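Long-range contacts in metallo-carboxypeptidase (Pseudomonas aeruginosa, PDB 4A39), which probably cleaves residues from the C-terminal ends of peptides as a zinc-dependent carboxypeptidase of the M14 family: residues Y77-S82 against D275-H280; L38-D43 against L69-Q74; S82-V87 against P350-D355; F189-I194 against R368-G373. One frame throughout, in Å; residues are numbered along the deposited sequence.

How the contacts relate
Contacts 1 and 3 are neighbouring parts of the interface between the N-terminal beta domain and the zinc carboxypeptidase domain; their centres lie about 8 Å apart and they share Ser82. Lys352 joins them, its NZ 2.9 Å from Glu277 O. Contact 2 sits inside the N-terminal domain, its centre about 15 Å from that of contact 1, which it meets where Trp81 NE1 comes within 3.0 Å of Ala72 O. Contact 4 is a helix pair of the catalytic domain, tied to contact 3 by the Arg368 NH1 to Asp353 OD1 salt bridge, 2.8 Å. Nearest the active site are contacts 1 and 3: Glu276 and Phe351 side chains each lie about 7 Å from the zinc ion.

Contact 1 (Y77-S82 against D275-H280); sequences YSHAWS and DEEIPH
A polar interdomain contact joins His79, Ala80 and Tyr77, in and beside the short 3-10 segment 78-80 of the N-terminal domain, to Glu276 and Glu277, in the loop that follows strand 268-275 of the zinc carboxypeptidase domain. Its direct polar link is a His-carboxylate hydrogen bond: His79 ND1 donates to Glu277 OE1 at 2.8 Å, nearly straight at 166°. The oxygen lies at the imidazole edge, close to the ring plane, but the donor stands 35° out of the carboxylate plane on the syn side. Glu277 reaches it with CG anti to the backbone N and a bend at chi2. Next to this bond the methyl of Ala80 packs on the Glu276 backbone, its CB 3.6 Å from Glu276 C. The Glu276 carboxylate meets Tyr77 at the CD2-CE2 side, OE2 lying 3.2 Å from CD2, with the two planes 45° apart. Tyr77 also rests on Arg231 of the ligand pocket, its side chain about 5 Å from the bound inhibitor, so this junction borders the active site. Two waters complete it: one joins His79 O to Glu277 OE2, the other donates to Ala80 O at 2.9 Å and Glu276 O at 2.8 Å.

Contact 2 (L38-D43 against L69-Q74); sequences LAIRPD and LVNAGQ
With chi1 at 64°, Asn71 holds its CG between its own backbone N and carbonyl carbon, and a small chi2 of -17° presents the amide to the backbone of Ile40. The setting is the end of a parallel pair in the N-terminal beta sheet, where strands 36-39 and 65-69 stop and segment 69-74 leaves through a type I turn from Leu69 to Ala72. The last main-chain link is Val70 N to Leu38 O at 2.9 Å. Beyond it the side chain of Asn71 takes over the pairing, gripping one residue at both its backbone groups: OD1 accepts from Ile40 N, while ND2 donates to Ile40 O. The chain past the strand is thereby held as though the sheet continued. Leu38 and Leu69 share a face of the sheet; Leu69 CD2 lies 4.0 Å from Leu38 CB, and its CD1 4.0 Å from Ile40 CD1. Phe52 and Leu107 also pack on Leu69. Ala39 lies against the amide of Asn71. The ND2 bond is 3.0 Å long and lies in the plane of the Ile40 carbonyl, on a lone pair, with Ile40 O only 1° from the amide plane of Asn71.

Contact 3 (S82-V87 against P350-D355); sequences SGYQAV and PFKDHD
This contact belongs to the interface between the N-terminal domain and the zinc carboxypeptidase domain, where the loop leading into strand 87-89 meets the loop leaving strand 343-350. Lys352 is its main bridge. Beyond CG its chain is fully extended, every torsion near 180°, which carries the ammonium past Tyr84 and Gly83 to the carbonyl of Ser82. NZ donates to Ser82 O at 2.9 Å, almost in line with the carbonyl (C=O...N angle 172°). The same nitrogen also bonds Glu277 O, so one ammonium grips main-chain oxygens from both domains, and their carbonyl dipoles probably stabilise its positive charge. The methylenes run beside the backbone, CE lying 4.2 Å from Tyr84 N and CD 4.2 Å from Gly83 O. Gly83 has a positive phi of 85°, a region that glycine readily adopts. Tyr84 turns its ring edge to the other loop: Phe351 O approaches CE1 at 3.6 Å near the ring plane, and Lys352 CG comes to that edge too. Tyr84 OH is bonded to Tyr122 O, Phe351 O accepts from Arg97 NH2, and Phe351 stacks on Tyr122 with its side chain about 4 Å from that of the zinc ligand Glu183, so the seam lies beside the metal site. Around it, Tyr84 and Val87 pack on Arg97 of strand 96-103, and Asp353 makes a salt bridge to Arg368 of helix 366-383.

Contact 4 (F189-I194 against R368-G373); sequences FMEGLI and RSKRLG
Phe189, Lys370 and Gly373 account for much of the surface buried where segments 189-194 and 368-373 of helices 185-196 and 366-383, which flank the central mixed sheet of the zinc carboxypeptidase domain, cross at -50° with the segment axes 6.4 Å apart. With CG anti to the backbone N (chi1 173°), the Phe189 ring reaches the second helix and lays one face on Gly373, whose CA is 3.6 Å from the ring centroid in a CH-pi contact. Leu372 adds CG at 3.9 Å from Phe189 CE2. Lys370 runs its CB and CG along Gly192, then bends at chi3 so that NZ meets Glu191 OE2 at 2.9 Å, on the lone pair turned away from OE1. The two glycines let the backbones come close, Gly192 CA and Lys370 CA being 3.7 Å apart. Two CA-H...O contacts accompany the approach, Phe189 CA to Ser369 O and Gly192 CA to Lys370 O, each 3.4 Å. On the sheet side, Met349 of strand 343-350 touches Phe189 and Leu372. Glu195 also binds Lys370 NZ, while Tyr126 and Arg130 hold Glu191 OE1; this set of opposite charges probably favours ionised lysine and glutamates at the edge of a largely apolar crossing.

Contact 1 (Y77-S82 against D275-H280)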
loop_
_atom_site.group_PDB
_atom_site.type_symbol
_atom_site.label_atom_id
_atom_site.label_comp_id
_atom_site.label_asym_id
_atom_site.label_seq_id
_atom_site.Cartn_x
_atom_site.Cartn_y
_atom_site.Cartn_z
ATOM N N TYR A 77 15.531 -1.980 4.234
ATOM C CA TYR A 77 15.648 -0.536 4.389
ATOM C C TYR A 77 15.954 -0.220 5.848
ATOM O O TYR A 77 15.178 0.447 6.537
ATOM C CB TYR A 77 14.339 0.120 3.941
ATOM C CG TYR A 77 13.908 -0.352 2.569
ATOM C CD1 TYR A 77 14.651 -0.026 1.435
ATOM C CD2 TYR A 77 12.793 -1.173 2.409
ATOM C CE1 TYR A 77 14.299 -0.513 0.171
ATOM C CE2 TYR A 77 12.431 -1.664 1.152
ATOM C CZ TYR A 77 13.192 -1.330 0.040
ATOM O OH TYR A 77 12.854 -1.822 -1.205
ATOM N N SER A 78 17.106 -0.703 6.302
ATOM C CA SER A 78 17.536 -0.525 7.680
ATOM C C SER A 78 17.714 0.918 8.132
ATOM O O SER A 78 17.615 1.206 9.325
ATOM C CB SER A 78 18.832 -1.306 7.934
ATOM O OG SER A 78 19.889 -0.862 7.102
ATOM N N HIS A 79 17.974 1.829 7.200
ATOM C CA HIS A 79 18.140 3.224 7.594
ATOM C C HIS A 79 16.788 3.842 7.940
ATOM O O HIS A 79 16.723 4.894 8.572
ATOM C CB HIS A 79 18.818 4.032 6.481
ATOM C CG HIS A 79 19.061 5.467 6.842
ATOM N ND1 HIS A 79 18.051 6.404 6.891
ATOM C CD2 HIS A 79 20.192 6.114 7.211
ATOM C CE1 HIS A 79 18.548 7.567 7.275
ATOM N NE2 HIS A 79 19.845 7.418 7.476
ATOM N N ALA A 80 15.707 3.172 7.551
ATOM C CA ALA A 80 14.367 3.688 7.818
ATOM C C ALA A 80 13.857 3.404 9.227
ATOM O O ALA A 80 12.767 3.852 9.590
ATOM C CB ALA A 80 13.381 3.131 6.796
ATOM N N TRP A 81 14.626 2.666 10.025
ATOM C CA TRP A 81 14.186 2.348 11.385
ATOM C C TRP A 81 14.268 3.549 12.314
ATOM O O TRP A 81 13.523 3.639 13.290
ATOM C CB TRP A 81 15.008 1.198 11.975
ATOM C CG TRP A 81 14.798 -0.131 11.300
ATOM C CD1 TRP A 81 15.746 -0.887 10.670
ATOM C CD2 TRP A 81 13.570 -0.873 11.212
ATOM N NE1 TRP A 81 15.189 -2.052 10.196
ATOM C CE2 TRP A 81 13.857 -2.071 10.513
ATOM C CE3 TRP A 81 12.259 -0.643 11.654
ATOM C CZ2 TRP A 81 12.878 -3.038 10.247
ATOM C CZ3 TRP A 81 11.284 -1.607 11.387
ATOM C CH2 TRP A 81 11.603 -2.790 10.688
ATOM N N SER A 82 15.180 4.467 12.018
ATOM C CA SER A 82 15.329 5.661 12.835
ATOM C C SER A 82 14.052 6.496 12.741
ATOM O O SER A 82 13.590 6.819 11.647
ATOM C CB SER A 82 16.532 6.480 12.358
ATOM O OG SER A 82 16.678 7.663 13.123
ATOM N N ASP A 275 6.142 3.989 1.748
ATOM C CA ASP A 275 7.581 4.188 1.881
ATOM C C ASP A 275 7.985 4.116 3.346
ATOM O O ASP A 275 7.427 4.808 4.193
ATOM C CB ASP A 275 8.009 5.540 1.310
ATOM C CG ASP A 275 9.521 5.702 1.281
ATOM O OD1 ASP A 275 10.170 5.124 0.386
ATOM O OD2 ASP A 275 10.061 6.390 2.172
ATOM N N GLU A 276 8.975 3.273 3.623
ATOM C CA GLU A 276 9.471 3.052 4.974
ATOM C C GLU A 276 10.199 4.238 5.594
ATOM O O GLU A 276 10.012 4.552 6.774
ATOM C CB GLU A 276 10.413 1.833 4.979
ATOM C CG GLU A 276 9.755 0.511 4.554
ATOM C CD GLU A 276 9.815 0.241 3.052
ATOM O OE1 GLU A 276 10.012 1.186 2.261
ATOM O OE2 GLU A 276 9.646 -0.931 2.660
ATOM N N GLU A 277 11.012 4.903 4.785
ATOM C CA GLU A 277 11.849 6.014 5.234
ATOM C C GLU A 277 11.247 7.406 5.405
ATOM O O GLU A 277 11.392 8.029 6.458
ATOM C CB GLU A 277 13.047 6.114 4.284
ATOM C CG GLU A 277 13.985 7.296 4.506
ATOM C CD GLU A 277 14.874 7.116 5.715
ATOM O OE1 GLU A 277 15.456 6.019 5.861
ATOM O OE2 GLU A 277 14.998 8.072 6.511
ATOM N N ILE A 278 10.580 7.894 4.372
ATOM C CA ILE A 278 10.029 9.248 4.382
ATOM C C ILE A 278 8.721 9.418 5.150
ATOM O O ILE A 278 7.715 8.800 4.820
ATOM C CB ILE A 278 9.851 9.731 2.934
ATOM C CG1 ILE A 278 11.209 9.702 2.228
ATOM C CG2 ILE A 278 9.243 11.134 2.903
ATOM C CD1 ILE A 278 11.135 9.947 0.725
ATOM N N PRO A 279 8.727 10.278 6.186
ATOM C CA PRO A 279 7.532 10.522 7.000
ATOM C C PRO A 279 6.626 11.602 6.405
ATOM O O PRO A 279 6.317 12.596 7.058
ATOM C CB PRO A 279 8.124 10.937 8.339
ATOM C CG PRO A 279 9.288 11.781 7.903
ATOM C CD PRO A 279 9.900 10.963 6.764
ATOM N N HIS A 280 6.217 11.396 5.152
ATOM C CA HIS A 280 5.348 12.333 4.437
ATOM C C HIS A 280 4.647 11.597 3.302
ATOM O O HIS A 280 5.227 10.706 2.691
ATOM C CB HIS A 280 6.170 13.465 3.800
ATOM C CG HIS A 280 6.962 14.275 4.778
ATOM N ND1 HIS A 280 6.401 15.278 5.540
ATOM C CD2 HIS A 280 8.264 14.208 5.142
ATOM C CE1 HIS A 280 7.325 15.795 6.331
ATOM N NE2 HIS A 280 8.463 15.164 6.109
HETATM O O HOH W 1 15.037 7.029 8.948
HETATM O O HOH W 2 10.188 2.701 8.817
#

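Contact 2 (L38-D43 against L69-Q74)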
loop_
_atom_site.group_PDB
_atom_site.type_symbol
_atom_site.label_atom_id
_atom_site.label_comp_id
_atom_site.label_asym_id
_atom_site.label_seq_id
_atom_site.Cartn_x
_atom_site.Cartn_y
_atom_site.Cartn_z
ATOM N N LEU A 38 13.657 -11.293 19.127
ATOM C CA LEU A 38 12.959 -11.805 17.954
ATOM C C LEU A 38 13.713 -11.422 16.688
ATOM O O LEU A 38 14.537 -10.512 16.701
ATOM C CB LEU A 38 11.554 -11.198 17.871
ATOM C CG LEU A 38 10.661 -11.300 19.105
ATOM C CD1 LEU A 38 9.497 -10.332 18.961
ATOM C CD2 LEU A 38 10.171 -12.731 19.277
ATOM N N ALA A 39 13.417 -12.119 15.595
ATOM C CA ALA A 39 14.038 -11.825 14.305
ATOM C C ALA A 39 12.965 -11.767 13.219
ATOM O O ALA A 39 11.963 -12.482 13.279
ATOM C CB ALA A 39 15.075 -12.885 13.953
ATOM N N ILE A 40 13.175 -10.902 12.234
ATOM C CA ILE A 40 12.238 -10.769 11.129
ATOM C C ILE A 40 12.590 -11.856 10.116
ATOM O O ILE A 40 13.767 -12.171 9.901
ATOM C CB ILE A 40 12.346 -9.365 10.481
ATOM C CG1 ILE A 40 12.134 -8.291 11.554
ATOM C CG2 ILE A 40 11.296 -9.208 9.376
ATOM C CD1 ILE A 40 12.351 -6.865 11.058
ATOM N N ARG A 41 11.565 -12.448 9.514
ATOM C CA ARG A 41 11.758 -13.517 8.537
ATOM C C ARG A 41 11.847 -12.996 7.102
ATOM O O ARG A 41 11.024 -12.185 6.673
ATOM C CB ARG A 41 10.600 -14.515 8.627
ATOM C CG ARG A 41 10.780 -15.779 7.792
ATOM C CD ARG A 41 9.435 -16.263 7.263
ATOM N NE ARG A 41 8.998 -15.463 6.121
ATOM C CZ ARG A 41 7.790 -14.927 5.989
ATOM N NH1 ARG A 41 6.871 -15.093 6.935
ATOM N NH2 ARG A 41 7.501 -14.216 4.905
ATOM N N PRO A 42 12.850 -13.454 6.338
ATOM C CA PRO A 42 12.988 -13.007 4.946
ATOM C C PRO A 42 11.819 -13.512 4.092
ATOM O O PRO A 42 11.148 -14.477 4.456
ATOM C CB PRO A 42 14.309 -13.634 4.510
ATOM C CG PRO A 42 15.092 -13.702 5.800
ATOM C CD PRO A 42 14.047 -14.199 6.766
ATOM N N ASP A 43 11.584 -12.858 2.959
ATOM C CA ASP A 43 10.507 -13.253 2.046
ATOM C C ASP A 43 10.596 -14.731 1.642
ATOM O O ASP A 43 11.676 -15.325 1.652
ATOM C CB ASP A 43 10.545 -12.377 0.789
ATOM C CG ASP A 43 9.930 -11.006 1.012
ATOM O OD1 ASP A 43 9.555 -10.699 2.164
ATOM O OD2 ASP A 43 9.817 -10.237 0.029
ATOM N N LEU A 69 14.068 -6.499 17.815
ATOM C CA LEU A 69 14.115 -7.205 16.539
ATOM C C LEU A 69 15.613 -7.150 16.251
ATOM O O LEU A 69 16.123 -6.171 15.707
ATOM C CB LEU A 69 13.304 -6.460 15.473
ATOM C CG LEU A 69 11.831 -6.244 15.837
ATOM C CD1 LEU A 69 11.075 -5.717 14.621
ATOM C CD2 LEU A 69 11.219 -7.562 16.311
ATOM N N VAL A 70 16.305 -8.212 16.652
ATOM C CA VAL A 70 17.757 -8.308 16.538
ATOM C C VAL A 70 18.397 -8.183 15.163
ATOM O O VAL A 70 19.562 -7.788 15.065
ATOM C CB VAL A 70 18.273 -9.620 17.175
ATOM C CG1 VAL A 70 17.736 -9.757 18.592
ATOM C CG2 VAL A 70 17.874 -10.812 16.320
ATOM N N ASN A 71 17.660 -8.505 14.103
ATOM C CA ASN A 71 18.240 -8.429 12.768
ATOM C C ASN A 71 17.739 -7.253 11.932
ATOM O O ASN A 71 17.862 -7.249 10.710
ATOM C CB ASN A 71 18.029 -9.756 12.022
ATOM C CG ASN A 71 16.565 -10.071 11.772
ATOM O OD1 ASN A 71 15.675 -9.496 12.400
ATOM N ND2 ASN A 71 16.311 -11.008 10.854
ATOM N N ALA A 72 17.195 -6.242 12.601
ATOM C CA ALA A 72 16.694 -5.056 11.908
ATOM C C ALA A 72 17.806 -4.411 11.072
ATOM O O ALA A 72 17.553 -3.847 10.009
ATOM C CB ALA A 72 16.144 -4.053 12.925
ATOM N N GLY A 73 19.041 -4.505 11.552
ATOM C CA GLY A 73 20.155 -3.919 10.823
ATOM C C GLY A 73 20.404 -4.532 9.453
ATOM O O GLY A 73 21.057 -3.914 8.609
ATOM N N GLN A 74 19.895 -5.741 9.226
ATOM C CA GLN A 74 20.080 -6.422 7.944
ATOM C C GLN A 74 18.851 -6.333 7.050
ATOM O O GLN A 74 18.814 -6.951 5.987
ATOM C CB GLN A 74 20.394 -7.907 8.154
ATOM C CG GLN A 74 21.670 -8.211 8.915
ATOM C CD GLN A 74 21.894 -9.706 9.061
ATOM O OE1 GLN A 74 21.100 -10.409 9.689
ATOM N NE2 GLN A 74 22.975 -10.201 8.472
#

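Contact 3 (S82-V87 against P350-D355)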
loop_
_atom_site.group_PDB
_atom_site.type_symbol
_atom_site.label_atom_id
_atom_site.label_comp_id
_atom_site.label_asym_id
_atom_site.label_seq_id
_atom_site.Cartn_x
_atom_site.Cartn_y
_atom_site.Cartn_z
ATOM N N SER A 82 15.180 4.467 12.018
ATOM C CA SER A 82 15.329 5.661 12.835
ATOM C C SER A 82 14.052 6.496 12.741
ATOM O O SER A 82 13.590 6.819 11.647
ATOM C CB SER A 82 16.532 6.480 12.358
ATOM O OG SER A 82 16.678 7.663 13.123
ATOM N N GLY A 83 13.477 6.823 13.895
ATOM C CA GLY A 83 12.263 7.618 13.919
ATOM C C GLY A 83 10.984 6.813 13.766
ATOM O O GLY A 83 9.883 7.368 13.802
ATOM N N TYR A 84 11.124 5.506 13.587
ATOM C CA TYR A 84 9.962 4.638 13.426
ATOM C C TYR A 84 9.479 4.074 14.758
ATOM O O TYR A 84 10.273 3.596 15.569
ATOM C CB TYR A 84 10.282 3.471 12.487
ATOM C CG TYR A 84 9.184 2.432 12.468
ATOM C CD1 TYR A 84 8.011 2.641 11.747
ATOM C CD2 TYR A 84 9.275 1.288 13.260
ATOM C CE1 TYR A 84 6.942 1.738 11.826
ATOM C CE2 TYR A 84 8.222 0.383 13.345
ATOM C CZ TYR A 84 7.059 0.615 12.633
ATOM O OH TYR A 84 6.012 -0.266 12.756
ATOM N N GLN A 85 8.167 4.130 14.967
ATOM C CA GLN A 85 7.547 3.608 16.180
ATOM C C GLN A 85 6.655 2.434 15.786
ATOM O O GLN A 85 5.790 2.575 14.923
ATOM C CB GLN A 85 6.691 4.687 16.855
ATOM C CG GLN A 85 7.427 5.985 17.185
ATOM C CD GLN A 85 8.623 5.776 18.096
ATOM O OE1 GLN A 85 9.773 5.782 17.650
ATOM N NE2 GLN A 85 8.356 5.582 19.379
ATOM N N ALA A 86 6.875 1.279 16.413
ATOM C CA ALA A 86 6.089 0.079 16.130
ATOM C C ALA A 86 4.618 0.267 16.487
ATOM O O ALA A 86 4.283 1.066 17.358
ATOM C CB ALA A 86 6.654 -1.105 16.905
ATOM N N VAL A 87 3.748 -0.485 15.815
ATOM C CA VAL A 87 2.316 -0.402 16.062
ATOM C C VAL A 87 1.864 -1.647 16.823
ATOM O O VAL A 87 2.396 -2.741 16.619
ATOM C CB VAL A 87 1.530 -0.306 14.734
ATOM C CG1 VAL A 87 0.164 0.293 14.981
ATOM C CG2 VAL A 87 2.311 0.526 13.724
ATOM N N PRO A 350 3.458 6.960 4.216
ATOM C CA PRO A 350 4.483 6.574 5.189
ATOM C C PRO A 350 4.163 5.474 6.192
ATOM O O PRO A 350 3.021 5.323 6.618
ATOM C CB PRO A 350 4.772 7.886 5.899
ATOM C CG PRO A 350 3.396 8.488 5.995
ATOM C CD PRO A 350 2.825 8.237 4.600
ATOM N N PHE A 351 5.191 4.712 6.563
ATOM C CA PHE A 351 5.047 3.685 7.591
ATOM C C PHE A 351 5.167 4.394 8.937
ATOM O O PHE A 351 4.762 3.857 9.969
ATOM C CB PHE A 351 6.157 2.628 7.502
ATOM C CG PHE A 351 5.873 1.533 6.519
ATOM C CD1 PHE A 351 6.210 1.678 5.178
ATOM C CD2 PHE A 351 5.254 0.362 6.932
ATOM C CE1 PHE A 351 5.933 0.667 4.262
ATOM C CE2 PHE A 351 4.970 -0.658 6.025
ATOM C CZ PHE A 351 5.311 -0.505 4.684
ATOM N N LYS A 352 5.749 5.592 8.915
ATOM C CA LYS A 352 5.936 6.407 10.116
ATOM C C LYS A 352 4.681 7.266 10.272
ATOM O O LYS A 352 3.582 6.729 10.393
ATOM C CB LYS A 352 7.196 7.278 9.966
ATOM C CG LYS A 352 8.494 6.470 9.895
ATOM C CD LYS A 352 9.693 7.344 9.565
ATOM C CE LYS A 352 10.982 6.526 9.520
ATOM N NZ LYS A 352 12.156 7.386 9.181
ATOM N N ASP A 353 4.830 8.588 10.270
ATOM C CA ASP A 353 3.679 9.487 10.381
ATOM C C ASP A 353 3.789 10.446 9.203
ATOM O O ASP A 353 4.803 10.459 8.507
ATOM C CB ASP A 353 3.751 10.283 11.698
ATOM C CG ASP A 353 2.409 10.903 12.112
ATOM O OD1 ASP A 353 1.440 10.887 11.330
ATOM O OD2 ASP A 353 2.332 11.421 13.246
ATOM N N HIS A 354 2.730 11.208 8.955
ATOM C CA HIS A 354 2.748 12.229 7.913
ATOM C C HIS A 354 3.068 13.430 8.795
ATOM O O HIS A 354 2.170 14.055 9.354
ATOM C CB HIS A 354 1.364 12.375 7.275
ATOM C CG HIS A 354 1.291 13.432 6.213
ATOM N ND1 HIS A 354 0.442 14.515 6.300
ATOM C CD2 HIS A 354 1.945 13.561 5.034
ATOM C CE1 HIS A 354 0.574 15.265 5.220
ATOM N NE2 HIS A 354 1.480 14.707 4.436
ATOM N N ASP A 355 4.355 13.723 8.937
ATOM C CA ASP A 355 4.810 14.797 9.814
ATOM C C ASP A 355 4.203 16.180 9.631
ATOM O O ASP A 355 4.252 16.999 10.547
ATOM C CB ASP A 355 6.336 14.877 9.785
ATOM C CG ASP A 355 6.984 13.768 10.595
ATOM O OD1 ASP A 355 6.239 12.946 11.173
ATOM O OD2 ASP A 355 8.231 13.717 10.663
#

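Contact 4 (F189-I194 against R368-G373)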
loop_
_atom_site.group_PDB
_atom_site.type_symbol
_atom_site.label_atom_id
_atom_site.label_comp_id
_atom_site.label_asym_id
_atom_site.label_seq_id
_atom_site.Cartn_x
_atom_site.Cartn_y
_atom_site.Cartn_z
ATOM N N PHE A 189 -6.015 2.182 1.535
ATOM C CA PHE A 189 -6.322 3.302 0.640
ATOM C C PHE A 189 -7.473 2.882 -0.286
ATOM O O PHE A 189 -8.417 3.641 -0.516
ATOM C CB PHE A 189 -5.061 3.655 -0.171
ATOM C CG PHE A 189 -5.272 4.681 -1.269
ATOM C CD1 PHE A 189 -5.857 4.315 -2.480
ATOM C CD2 PHE A 189 -4.823 5.990 -1.114
ATOM C CE1 PHE A 189 -5.988 5.235 -3.523
ATOM C CE2 PHE A 189 -4.945 6.920 -2.152
ATOM C CZ PHE A 189 -5.528 6.540 -3.360
ATOM N N MET A 190 -7.394 1.664 -0.811
ATOM C CA MET A 190 -8.427 1.157 -1.709
ATOM C C MET A 190 -9.770 0.996 -0.998
ATOM O O MET A 190 -10.821 1.239 -1.591
ATOM C CB MET A 190 -7.992 -0.183 -2.309
ATOM C CG MET A 190 -6.691 -0.113 -3.101
ATOM S SD MET A 190 -6.757 1.008 -4.529
ATOM C CE MET A 190 -7.687 0.015 -5.696
ATOM N N GLU A 191 -9.746 0.585 0.269
ATOM C CA GLU A 191 -10.990 0.427 1.022
ATOM C C GLU A 191 -11.708 1.773 1.157
ATOM O O GLU A 191 -12.929 1.847 1.048
ATOM C CB GLU A 191 -10.722 -0.163 2.415
ATOM C CG GLU A 191 -11.981 -0.277 3.278
ATOM C CD GLU A 191 -11.737 -0.962 4.608
ATOM O OE1 GLU A 191 -11.242 -2.109 4.606
ATOM O OE2 GLU A 191 -12.046 -0.359 5.656
ATOM N N GLY A 192 -10.945 2.835 1.393
ATOM C CA GLY A 192 -11.541 4.154 1.526
ATOM C C GLY A 192 -12.158 4.608 0.218
ATOM O O GLY A 192 -13.255 5.178 0.191
ATOM N N LEU A 193 -11.441 4.350 -0.871
ATOM C CA LEU A 193 -11.894 4.718 -2.203
ATOM C C LEU A 193 -13.221 4.019 -2.506
ATOM O O LEU A 193 -14.210 4.659 -2.878
ATOM C CB LEU A 193 -10.814 4.319 -3.220
ATOM C CG LEU A 193 -10.914 4.751 -4.684
ATOM C CD1 LEU A 193 -9.539 4.615 -5.335
ATOM C CD2 LEU A 193 -11.941 3.910 -5.413
ATOM N N ILE A 194 -13.253 2.704 -2.316
ATOM C CA ILE A 194 -14.459 1.930 -2.592
ATOM C C ILE A 194 -15.625 2.279 -1.670
ATOM O O ILE A 194 -16.769 2.355 -2.119
ATOM C CB ILE A 194 -14.163 0.406 -2.527
ATOM C CG1 ILE A 194 -13.471 -0.039 -3.817
ATOM C CG2 ILE A 194 -15.448 -0.387 -2.358
ATOM C CD1 ILE A 194 -12.122 0.588 -4.050
ATOM N N ARG A 368 -6.404 6.916 8.022
ATOM C CA ARG A 368 -5.898 8.051 7.258
ATOM C C ARG A 368 -5.633 7.632 5.809
ATOM O O ARG A 368 -5.755 8.443 4.893
ATOM C CB ARG A 368 -4.639 8.619 7.921
ATOM C CG ARG A 368 -4.945 9.274 9.268
ATOM C CD ARG A 368 -3.691 9.621 10.054
ATOM N NE ARG A 368 -3.054 10.855 9.605
ATOM C CZ ARG A 368 -1.919 11.320 10.113
ATOM N NH1 ARG A 368 -1.306 10.646 11.078
ATOM N NH2 ARG A 368 -1.402 12.464 9.671
ATOM N N SER A 369 -5.293 6.362 5.604
ATOM C CA SER A 369 -5.055 5.839 4.261
ATOM C C SER A 369 -6.386 5.838 3.508
ATOM O O SER A 369 -6.456 6.224 2.342
ATOM C CB SER A 369 -4.496 4.415 4.340
ATOM O OG SER A 369 -3.241 4.401 5.006
ATOM N N LYS A 370 -7.441 5.402 4.192
ATOM C CA LYS A 370 -8.783 5.375 3.615
ATOM C C LYS A 370 -9.201 6.784 3.210
ATOM O O LYS A 370 -9.773 6.988 2.144
ATOM C CB LYS A 370 -9.789 4.818 4.633
ATOM C CG LYS A 370 -9.641 3.323 4.895
ATOM C CD LYS A 370 -10.643 2.805 5.919
ATOM C CE LYS A 370 -12.072 2.929 5.426
ATOM N NZ LYS A 370 -13.002 2.255 6.379
ATOM N N ARG A 371 -8.901 7.757 4.065
ATOM C CA ARG A 371 -9.266 9.146 3.797
ATOM C C ARG A 371 -8.530 9.684 2.575
ATOM O O ARG A 371 -9.108 10.405 1.757
ATOM C CB ARG A 371 -8.958 10.025 5.018
ATOM C CG ARG A 371 -9.776 11.311 5.078
ATOM C CD ARG A 371 -8.909 12.561 5.153
ATOM N NE ARG A 371 -7.963 12.552 6.270
ATOM C CZ ARG A 371 -8.301 12.532 7.556
ATOM N NH1 ARG A 371 -9.579 12.516 7.914
ATOM N NH2 ARG A 371 -7.355 12.527 8.490
ATOM N N LEU A 372 -7.251 9.340 2.445
ATOM C CA LEU A 372 -6.478 9.803 1.300
ATOM C C LEU A 372 -7.107 9.252 0.020
ATOM O O LEU A 372 -7.150 9.935 -1.008
ATOM C CB LEU A 372 -5.017 9.353 1.409
ATOM C CG LEU A 372 -4.089 9.834 0.285
ATOM C CD1 LEU A 372 -3.915 11.347 0.349
ATOM C CD2 LEU A 372 -2.736 9.146 0.428
ATOM N N GLY A 373 -7.607 8.021 0.087
ATOM C CA GLY A 373 -8.239 7.428 -1.078
ATOM C C GLY A 373 -9.449 8.245 -1.492
ATOM O O GLY A 373 -9.701 8.467 -2.679
#